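PDB 4R82: oxidoreductase, which catalyses the NADH-dependent reduction of FAD, supplying freely diffusing FADH2 to the halogenase and the monooxygenase of enediyne antibiotic C-1027 biosynthesis. Local coordinates for residues Val37-Ser42 against Gln74-Leu79; Asp111-Val116 against Pro124-Ala129; Leu133-His138 against Gly151-Ala156. All coordinates share one frame; numbering follows the deposited sequence. Where two conformers were deposited one is given.

Contact 1 of 3, residues Val37-Ser42 against Gln74-Leu79; sequences VTVGGS and QRLTAL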
loop_
_atom_site.group_PDB
_atom_site.type_symbol
_atom_site.label_atom_id
_atom_site.label_comp_id
_atom_site.label_asym_id
_atom_site.label_seq_id
_atom_site.Cartn_x
_atom_site.Cartn_y
_atom_site.Cartn_z
ATOM N N VAL A 37 -2.559 -11.469 7.181
ATOM C CA VAL A 37 -3.961 -11.284 7.509
ATOM C C VAL A 37 -4.484 -12.580 8.106
ATOM O O VAL A 37 -4.238 -13.657 7.555
ATOM C CB VAL A 37 -4.770 -10.936 6.247
ATOM C CG1 VAL A 37 -6.271 -10.886 6.554
ATOM C CG2 VAL A 37 -4.303 -9.598 5.679
ATOM N N THR A 38 -5.207 -12.492 9.221
ATOM C CA THR A 38 -5.760 -13.698 9.821
ATOM C C THR A 38 -7.244 -13.565 10.112
ATOM O O THR A 38 -7.773 -12.456 10.270
ATOM C CB THR A 38 -5.027 -14.093 11.121
ATOM O OG1 THR A 38 -5.072 -12.995 12.045
ATOM C CG2 THR A 38 -3.568 -14.447 10.839
ATOM N N VAL A 39 -7.906 -14.714 10.178
ATOM C CA VAL A 39 -9.302 -14.773 10.592
ATOM C C VAL A 39 -9.492 -15.893 11.592
ATOM O O VAL A 39 -8.682 -16.825 11.652
ATOM C CB VAL A 39 -10.250 -15.018 9.390
ATOM C CG1 VAL A 39 -10.198 -13.853 8.417
ATOM C CG2 VAL A 39 -9.892 -16.326 8.692
ATOM N N GLY A 40 -10.558 -15.786 12.383
ATOM C CA GLY A 40 -10.940 -16.836 13.303
ATOM C C GLY A 40 -11.998 -17.708 12.660
ATOM O O GLY A 40 -11.830 -18.159 11.523
ATOM N N GLY A 41 -13.095 -17.945 13.367
ATOM C CA GLY A 41 -14.129 -18.814 12.845
ATOM C C GLY A 41 -13.809 -20.273 13.113
ATOM O O GLY A 41 -12.884 -20.591 13.861
ATOM N N SER A 42 -14.554 -21.162 12.477
ATOM C CA SER A 42 -14.409 -22.590 12.726
ATOM C C SER A 42 -13.067 -23.127 12.242
ATOM O O SER A 42 -12.568 -24.122 12.765
ATOM C CB SER A 42 -15.555 -23.357 12.078
ATOM O OG SER A 42 -16.777 -23.005 12.693
ATOM N N GLN A 74 -12.777 -16.644 0.659
ATOM C CA GLN A 74 -14.048 -17.235 1.100
ATOM C C GLN A 74 -14.287 -16.955 2.586
ATOM O O GLN A 74 -15.418 -16.678 3.005
ATOM C CB GLN A 74 -14.098 -18.740 0.802
ATOM N N ARG A 75 -13.217 -16.975 3.378
ATOM C CA ARG A 75 -13.346 -16.684 4.812
ATOM C C ARG A 75 -13.769 -15.255 5.086
ATOM O O ARG A 75 -14.684 -15.014 5.870
ATOM C CB ARG A 75 -12.031 -16.944 5.528
ATOM C CG ARG A 75 -11.544 -18.358 5.407
ATOM C CD ARG A 75 -12.333 -19.296 6.293
ATOM N NE ARG A 75 -11.527 -20.470 6.604
ATOM C CZ ARG A 75 -11.436 -21.529 5.810
ATOM N NH1 ARG A 75 -12.118 -21.558 4.672
ATOM N NH2 ARG A 75 -10.674 -22.558 6.156
ATOM N N LEU A 76 -13.079 -14.309 4.458
ATOM C CA LEU A 76 -13.368 -12.897 4.648
ATOM C C LEU A 76 -14.774 -12.534 4.206
ATOM O O LEU A 76 -15.405 -11.657 4.794
ATOM C CB LEU A 76 -12.356 -12.035 3.903
ATOM C CG LEU A 76 -10.928 -12.052 4.428
ATOM C CD1 LEU A 76 -9.987 -11.414 3.417
ATOM C CD2 LEU A 76 -10.861 -11.333 5.769
ATOM N N THR A 77 -15.273 -13.202 3.170
ATOM C CA THR A 77 -16.637 -12.928 2.734
ATOM C C THR A 77 -17.649 -13.445 3.755
ATOM O O THR A 77 -18.756 -12.920 3.862
ATOM C CB THR A 77 -16.931 -13.489 1.331
ATOM O OG1 THR A 77 -16.842 -14.919 1.342
ATOM C CG2 THR A 77 -15.939 -12.925 0.334
ATOM N N ALA A 78 -17.262 -14.467 4.513
ATOM C CA ALA A 78 -18.187 -15.102 5.457
ATOM C C ALA A 78 -18.098 -14.550 6.884
ATOM O O ALA A 78 -19.043 -14.685 7.647
ATOM C CB ALA A 78 -17.976 -16.601 5.475
ATOM N N LEU A 79 -16.971 -13.946 7.237
ATOM C CA LEU A 79 -16.717 -13.545 8.628
ATOM C C LEU A 79 -16.790 -12.035 8.821
ATOM O O LEU A 79 -16.514 -11.276 7.899
ATOM C CB LEU A 79 -15.343 -14.057 9.081
ATOM C CG LEU A 79 -15.230 -15.586 9.084
ATOM C CD1 LEU A 79 -13.791 -16.032 9.306
ATOM C CD2 LEU A 79 -16.132 -16.156 10.148
#
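V39, at the end of strand 35-39, packs against R75, L76 and L79 in an apolar contact between a strand one in from the border of the main antiparallel sheet and the last turn of helix 71-78. No hydrogen bond passes between the two segments. The valine divides its surface among three partners. Its CG1 meets CD2 of L76 at 3.7 Å, the two side chains crossing at about a right angle. With CG1 anti to the carbonyl carbon (chi1 -64°), CG2 falls between the backbone N and that carbon and abuts R75 CB at 3.9 Å. L79 comes from the other end of the turn: its CD1 lies 3.7 Å from V39 CB and also rests 3.6 Å from the carbonyl O of G40, so one methyl covers both side chain and backbone where the strand gives way to loop. CD2 of the same leucine approaches CA of G41, a residue of positive phi, at 4.3 Å. Beyond CB, R75 bends at chi2 (-75°), and its NE is hydrogen-bonded to the carbonyl O of E43. L76 continues inward onto F82, I64 and V66, and its side chain is about 8 Å from the bound FAD. Here, within the flavin reductase-like domain, a helix packs on one face of the antiparallel sheet; it follows strand 61-67, which ends in the FAD-binding residues C65 to G67.

Contact 2 of 3, residues Asp111-Val116 against Pro124-Ala129; sequences DTVDWV and PLIAGA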
loop_
_atom_site.group_PDB
_atom_site.type_symbol
_atom_site.label_atom_id
_atom_site.label_comp_id
_atom_site.label_asym_id
_atom_site.label_seq_id
_atom_site.Cartn_x
_atom_site.Cartn_y
_atom_site.Cartn_z
ATOM N N ASP A 111 0.744 -23.893 13.914
ATOM C CA ASP A 111 1.608 -24.573 14.887
ATOM C C ASP A 111 3.108 -24.333 14.664
ATOM O O ASP A 111 3.942 -24.790 15.447
ATOM C CB ASP A 111 1.284 -26.071 14.993
ATOM C CG ASP A 111 1.330 -26.782 13.655
ATOM O OD1 ASP A 111 2.049 -26.315 12.746
ATOM O OD2 ASP A 111 0.650 -27.824 13.520
ATOM N N THR A 112 3.435 -23.603 13.602
ATOM C CA THR A 112 4.815 -23.246 13.273
ATOM C C THR A 112 5.193 -21.913 13.914
ATOM O O THR A 112 6.362 -21.643 14.211
ATOM C CB THR A 112 4.997 -23.182 11.734
ATOM O OG1 THR A 112 5.279 -24.496 11.240
ATOM C CG2 THR A 112 6.127 -22.238 11.320
ATOM N N VAL A 113 4.177 -21.096 14.163
ATOM C CA VAL A 113 4.382 -19.730 14.601
ATOM C C VAL A 113 3.854 -19.531 16.027
ATOM O O VAL A 113 2.967 -20.261 16.479
ATOM C CB VAL A 113 3.681 -18.761 13.613
ATOM C CG1 VAL A 113 2.176 -18.959 13.647
ATOM C CG2 VAL A 113 4.034 -17.323 13.909
ATOM N N ASP A 114 4.427 -18.572 16.746
ATOM C CA ASP A 114 3.865 -18.151 18.021
ATOM C C ASP A 114 2.757 -17.147 17.718
ATOM O O ASP A 114 2.909 -16.286 16.845
ATOM C CB ASP A 114 4.946 -17.522 18.905
ATOM C CG ASP A 114 5.744 -18.557 19.671
ATOM O OD1 ASP A 114 5.573 -19.765 19.399
ATOM O OD2 ASP A 114 6.542 -18.161 20.546
ATOM N N TRP A 115 1.628 -17.282 18.411
ATOM C CA TRP A 115 0.517 -16.361 18.199
ATOM C C TRP A 115 -0.245 -16.139 19.497
ATOM O O TRP A 115 -0.140 -16.928 20.440
ATOM C CB TRP A 115 -0.430 -16.887 17.106
ATOM C CG TRP A 115 -0.961 -18.254 17.369
ATOM C CD1 TRP A 115 -0.377 -19.447 17.028
ATOM C CD2 TRP A 115 -2.193 -18.588 18.024
ATOM N NE1 TRP A 115 -1.164 -20.493 17.438
ATOM C CE2 TRP A 115 -2.283 -19.994 18.054
ATOM C CE3 TRP A 115 -3.225 -17.832 18.586
ATOM C CZ2 TRP A 115 -3.368 -20.663 18.623
ATOM C CZ3 TRP A 115 -4.302 -18.501 19.160
ATOM C CH2 TRP A 115 -4.364 -19.897 19.172
ATOM N N VAL A 116 -1.007 -15.050 19.533
ATOM C CA VAL A 116 -1.884 -14.771 20.661
ATOM C C VAL A 116 -3.280 -14.516 20.098
ATOM O O VAL A 116 -3.426 -13.996 18.986
ATOM C CB VAL A 116 -1.411 -13.540 21.480
ATOM C CG1 VAL A 116 -0.027 -13.781 22.060
ATOM C CG2 VAL A 116 -1.405 -12.283 20.629
ATOM N N PRO A 124 -6.002 -15.447 15.315
ATOM C CA PRO A 124 -4.639 -15.501 15.844
ATOM C C PRO A 124 -3.839 -14.282 15.398
ATOM O O PRO A 124 -3.872 -13.916 14.223
ATOM C CB PRO A 124 -4.069 -16.779 15.210
ATOM C CG PRO A 124 -5.275 -17.612 14.877
ATOM C CD PRO A 124 -6.315 -16.611 14.461
ATOM N N LEU A 125 -3.138 -13.642 16.328
ATOM C CA LEU A 125 -2.320 -12.486 15.986
ATOM C C LEU A 125 -0.870 -12.956 16.050
ATOM O O LEU A 125 -0.497 -13.640 16.994
ATOM C CB LEU A 125 -2.538 -11.366 17.006
ATOM C CG LEU A 125 -3.998 -10.967 17.223
ATOM C CD1 LEU A 125 -4.118 -9.932 18.329
ATOM C CD2 LEU A 125 -4.542 -10.414 15.947
ATOM N N ILE A 126 -0.060 -12.619 15.049
ATOM C CA ILE A 126 1.280 -13.194 14.969
ATOM C C ILE A 126 2.224 -12.542 15.979
ATOM O O ILE A 126 2.404 -11.322 15.974
ATOM C CB ILE A 126 1.872 -13.066 13.551
ATOM C CG1 ILE A 126 0.889 -13.604 12.501
ATOM C CG2 ILE A 126 3.200 -13.811 13.458
ATOM C CD1 ILE A 126 0.417 -15.020 12.739
ATOM N N ALA A 127 2.815 -13.351 16.855
ATOM C CA ALA A 127 3.723 -12.823 17.873
ATOM C C ALA A 127 4.962 -12.262 17.191
ATOM O O ALA A 127 5.371 -12.756 16.137
ATOM C CB ALA A 127 4.106 -13.920 18.874
ATOM N N GLY A 128 5.558 -11.228 17.783
ATOM C CA GLY A 128 6.756 -10.640 17.213
ATOM C C GLY A 128 6.503 -9.555 16.187
ATOM O O GLY A 128 7.448 -8.943 15.687
ATOM N N ALA A 129 5.234 -9.305 15.881
ATOM C CA ALA A 129 4.847 -8.319 14.881
ATOM C C ALA A 129 5.101 -6.884 15.347
ATOM O O ALA A 129 5.135 -6.604 16.553
ATOM C CB ALA A 129 3.373 -8.497 14.535
HETATM O O HOH W 1 5.927 -15.529 15.824
#
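Three backbone hydrogen bonds join D114 and V116, the neighbours of W115, to L125 and A127. V116 and L125 form the hydrogen-bonded antiparallel pair: V116 N donates to L125 O at 2.9 Å, in the carbonyl plane, and L125 N returns a bond to V116 O at 2.7 Å. W115 and I126 make the adjoining non-hydrogen-bonded pair, and CA of W115 lies 3.1 Å from L125 O in a CA-H...O contact. The third bond runs from A127 N to D114 O (2.9 Å), with the donor 38° out of the carbonyl plane. A water spans the same end of the ladder, donating to A127 O and, over a longer distance, to D114 O. This is a small two-stranded beta hairpin, separate from the main sheet; its second strand leads into a type II turn, I126 to A129, with G128 at a positive phi. Apolar contacts flank the ladder. The W115 indole, swung between its backbone N and carbonyl carbon (chi1 56°), meets P124 at a slant, CE3 lying 3.6 Å from P124 CB. V113 and I126 meet methyl to methyl, CG2 to CG2 at 3.6 Å, and both also touch F98. The V116 and L125 side chains cross at about a right angle, V116 CG2 3.9 Å from L125 CB; the leucine continues onto A83, H132 and E134. From outside the hairpin, T38 OG1 donates to P124 O, and I126 N donates to S85 OG.

Contact 3 of 3, residues Leu133-His138 against Gly151-Ala156; sequences LECAIH and GEVITA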
loop_
_atom_site.group_PDB
_atom_site.type_symbol
_atom_site.label_atom_id
_atom_site.label_comp_id
_atom_site.label_asym_id
_atom_site.label_seq_id
_atom_site.Cartn_x
_atom_site.Cartn_y
_atom_site.Cartn_z
ATOM N N LEU A 133 -3.665 -5.150 14.218
ATOM C CA LEU A 133 -4.889 -4.370 14.058
ATOM C C LEU A 133 -6.023 -5.361 13.929
ATOM O O LEU A 133 -5.926 -6.312 13.169
ATOM C CB LEU A 133 -4.846 -3.509 12.793
ATOM C CG LEU A 133 -3.759 -2.442 12.639
ATOM C CD1 LEU A 133 -2.487 -3.036 12.041
ATOM C CD2 LEU A 133 -4.266 -1.261 11.801
ATOM N N GLU A 134 -7.086 -5.162 14.693
ATOM C CA GLU A 134 -8.277 -5.982 14.533
ATOM C C GLU A 134 -9.368 -5.114 13.931
ATOM O O GLU A 134 -9.639 -4.009 14.424
ATOM C CB GLU A 134 -8.694 -6.580 15.879
ATOM C CG GLU A 134 -7.650 -7.575 16.396
ATOM C CD GLU A 134 -7.970 -8.121 17.769
ATOM O OE1 GLU A 134 -8.814 -9.034 17.857
ATOM O OE2 GLU A 134 -7.362 -7.646 18.753
ATOM N N CYS A 135 -9.984 -5.610 12.860
ATOM C CA CYS A 135 -10.829 -4.778 12.019
ATOM C C CYS A 135 -12.172 -5.415 11.768
ATOM O O CYS A 135 -12.264 -6.631 11.615
ATOM C CB CYS A 135 -10.164 -4.581 10.662
ATOM S SG CYS A 135 -8.502 -3.886 10.775
ATOM N N ALA A 136 -13.211 -4.589 11.693
ATOM C CA ALA A 136 -14.535 -5.072 11.339
ATOM C C ALA A 136 -14.741 -4.815 9.858
ATOM O O ALA A 136 -14.486 -3.708 9.378
ATOM C CB ALA A 136 -15.588 -4.333 12.144
ATOM N N ILE A 137 -15.204 -5.822 9.124
ATOM C CA ILE A 137 -15.423 -5.643 7.696
ATOM C C ILE A 137 -16.579 -4.670 7.476
ATOM O O ILE A 137 -17.677 -4.845 8.009
ATOM C CB ILE A 137 -15.665 -6.978 6.990
ATOM C CG1 ILE A 137 -14.364 -7.781 7.011
ATOM C CG2 ILE A 137 -16.083 -6.728 5.564
ATOM C CD1 ILE A 137 -14.498 -9.203 6.595
ATOM N N HIS A 138 -16.296 -3.631 6.699
ATOM C CA HIS A 138 -17.281 -2.589 6.477
ATOM C C HIS A 138 -17.819 -2.606 5.057
ATOM O O HIS A 138 -19.029 -2.484 4.862
ATOM C CB HIS A 138 -16.725 -1.214 6.851
ATOM C CG HIS A 138 -17.142 -0.751 8.212
ATOM N ND1 HIS A 138 -17.335 -1.619 9.267
ATOM C CD2 HIS A 138 -17.403 0.488 8.692
ATOM C CE1 HIS A 138 -17.697 -0.935 10.336
ATOM N NE2 HIS A 138 -17.745 0.347 10.015
ATOM N N GLY A 151 -11.966 -2.362 6.063
ATOM C CA GLY A 151 -12.276 -2.670 7.445
ATOM C C GLY A 151 -12.129 -1.468 8.345
ATOM O O GLY A 151 -11.281 -0.609 8.100
ATOM N N GLU A 152 -12.962 -1.407 9.380
ATOM C CA GLU A 152 -12.828 -0.362 10.387
ATOM C C GLU A 152 -11.983 -0.907 11.537
ATOM O O GLU A 152 -12.241 -2.005 12.038
ATOM C CB GLU A 152 -14.198 0.118 10.880
ATOM C CG GLU A 152 -14.071 1.196 11.966
ATOM C CD GLU A 152 -15.387 1.826 12.347
ATOM O OE1 GLU A 152 -16.393 1.581 11.650
ATOM O OE2 GLU A 152 -15.412 2.578 13.345
ATOM N N VAL A 153 -10.968 -0.145 11.948
ATOM C CA VAL A 153 -10.061 -0.574 13.005
ATOM C C VAL A 153 -10.793 -0.505 14.343
ATOM O O VAL A 153 -11.250 0.572 14.745
ATOM C CB VAL A 153 -8.814 0.328 13.070
ATOM C CG1 VAL A 153 -7.876 -0.143 14.181
ATOM C CG2 VAL A 153 -8.089 0.326 11.715
ATOM N N ILE A 154 -10.927 -1.663 15.003
ATOM C CA ILE A 154 -11.618 -1.750 16.287
ATOM C C ILE A 154 -10.623 -1.571 17.420
ATOM O O ILE A 154 -10.895 -0.883 18.413
ATOM C CB ILE A 154 -12.312 -3.112 16.464
ATOM C CG1 ILE A 154 -13.281 -3.369 15.312
ATOM C CG2 ILE A 154 -13.025 -3.186 17.815
ATOM C CD1 ILE A 154 -14.205 -2.213 15.036
ATOM N N THR A 155 -9.468 -2.198 17.277
ATOM C CA THR A 155 -8.424 -2.013 18.264
ATOM C C THR A 155 -7.100 -2.248 17.581
ATOM O O THR A 155 -7.040 -2.863 16.518
ATOM C CB THR A 155 -8.581 -2.960 19.478
ATOM O OG1 THR A 155 -7.659 -2.580 20.514
ATOM C CG2 THR A 155 -8.310 -4.385 19.072
ATOM N N ALA A 156 -6.035 -1.724 18.171
ATOM C CA ALA A 156 -4.710 -1.998 17.644
ATOM C C ALA A 156 -3.713 -1.942 18.777
ATOM O O ALA A 156 -3.962 -1.282 19.791
ATOM C CB ALA A 156 -4.344 -1.008 16.537
#
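L133-H138 and G151-A156 run antiparallel as neighbouring strands of a long hairpin, their local axes 4.2 Å apart at closest approach and 144° between directions. A136 and E152 exchange a pair of hydrogen bonds, N to O, both at 2.8 Å. At E134 the ladder slips by one residue: I154 and T155 both face it in a classic beta bulge. E134 N donates to T155 O (2.9 Å, nearly straight at 172°), while E134 O takes a 2.7 Å bond from I154 N and a weak one from T155 N, so a single carbonyl is gripped by two successive amides.

One face of the sheet carries L133, C135, I137, V153 and A156. Here L133 CD2 lies 4.1 Å from V153 CG2, and the group reaches V62 and F82 on the flanking strands. G151, without a side chain, sits opposite I137 in the same row, its CA 4.3 Å from C135 CB. On the other face, E134 and T155 lie side by side, T155 CG2 3.4 Å from E134 OE2, while OE1 accepts hydrogen bonds from the backbone N atoms of E120 and S121. I154 reaches along this face to A136, its CD1 meeting A136 CB. Further on, E152 CB lies over one imidazole face of H138 in the conformer given, 3.7 Å from the ring centroid; because the histidine was deposited in two conformers, this CH-pi contact is doubtful. A156 pairs with a strand of the second subunit, so the sheet continues across the dimer interface. A bulged antiparallel hairpin in the middle of the sheet is consistent with the FMN-binding split-barrel fold of flavin reductases.

The contacts follow one another along the chain, all within the flavin reductase-like domain. Contacts 1 and 3 share the seven-stranded sheet, with strand 81-86 lying between strands 35-39 and 131-143; their centres are 13 Å apart, and I137 of contact 3 packs its CD1 against the backbone of L76 and L79. Contact 2, a separate hairpin, sits 17 Å from contact 1 and 18 Å from contact 3 (centre to centre). It meets the former through T38 and P124 and the latter through L125 and E134, and its second strand is followed, after a short turn, by strand 131-143. The helix and the small hairpin thus both border the sheet, whose strand 146-158 pairs through A156 with the second subunit.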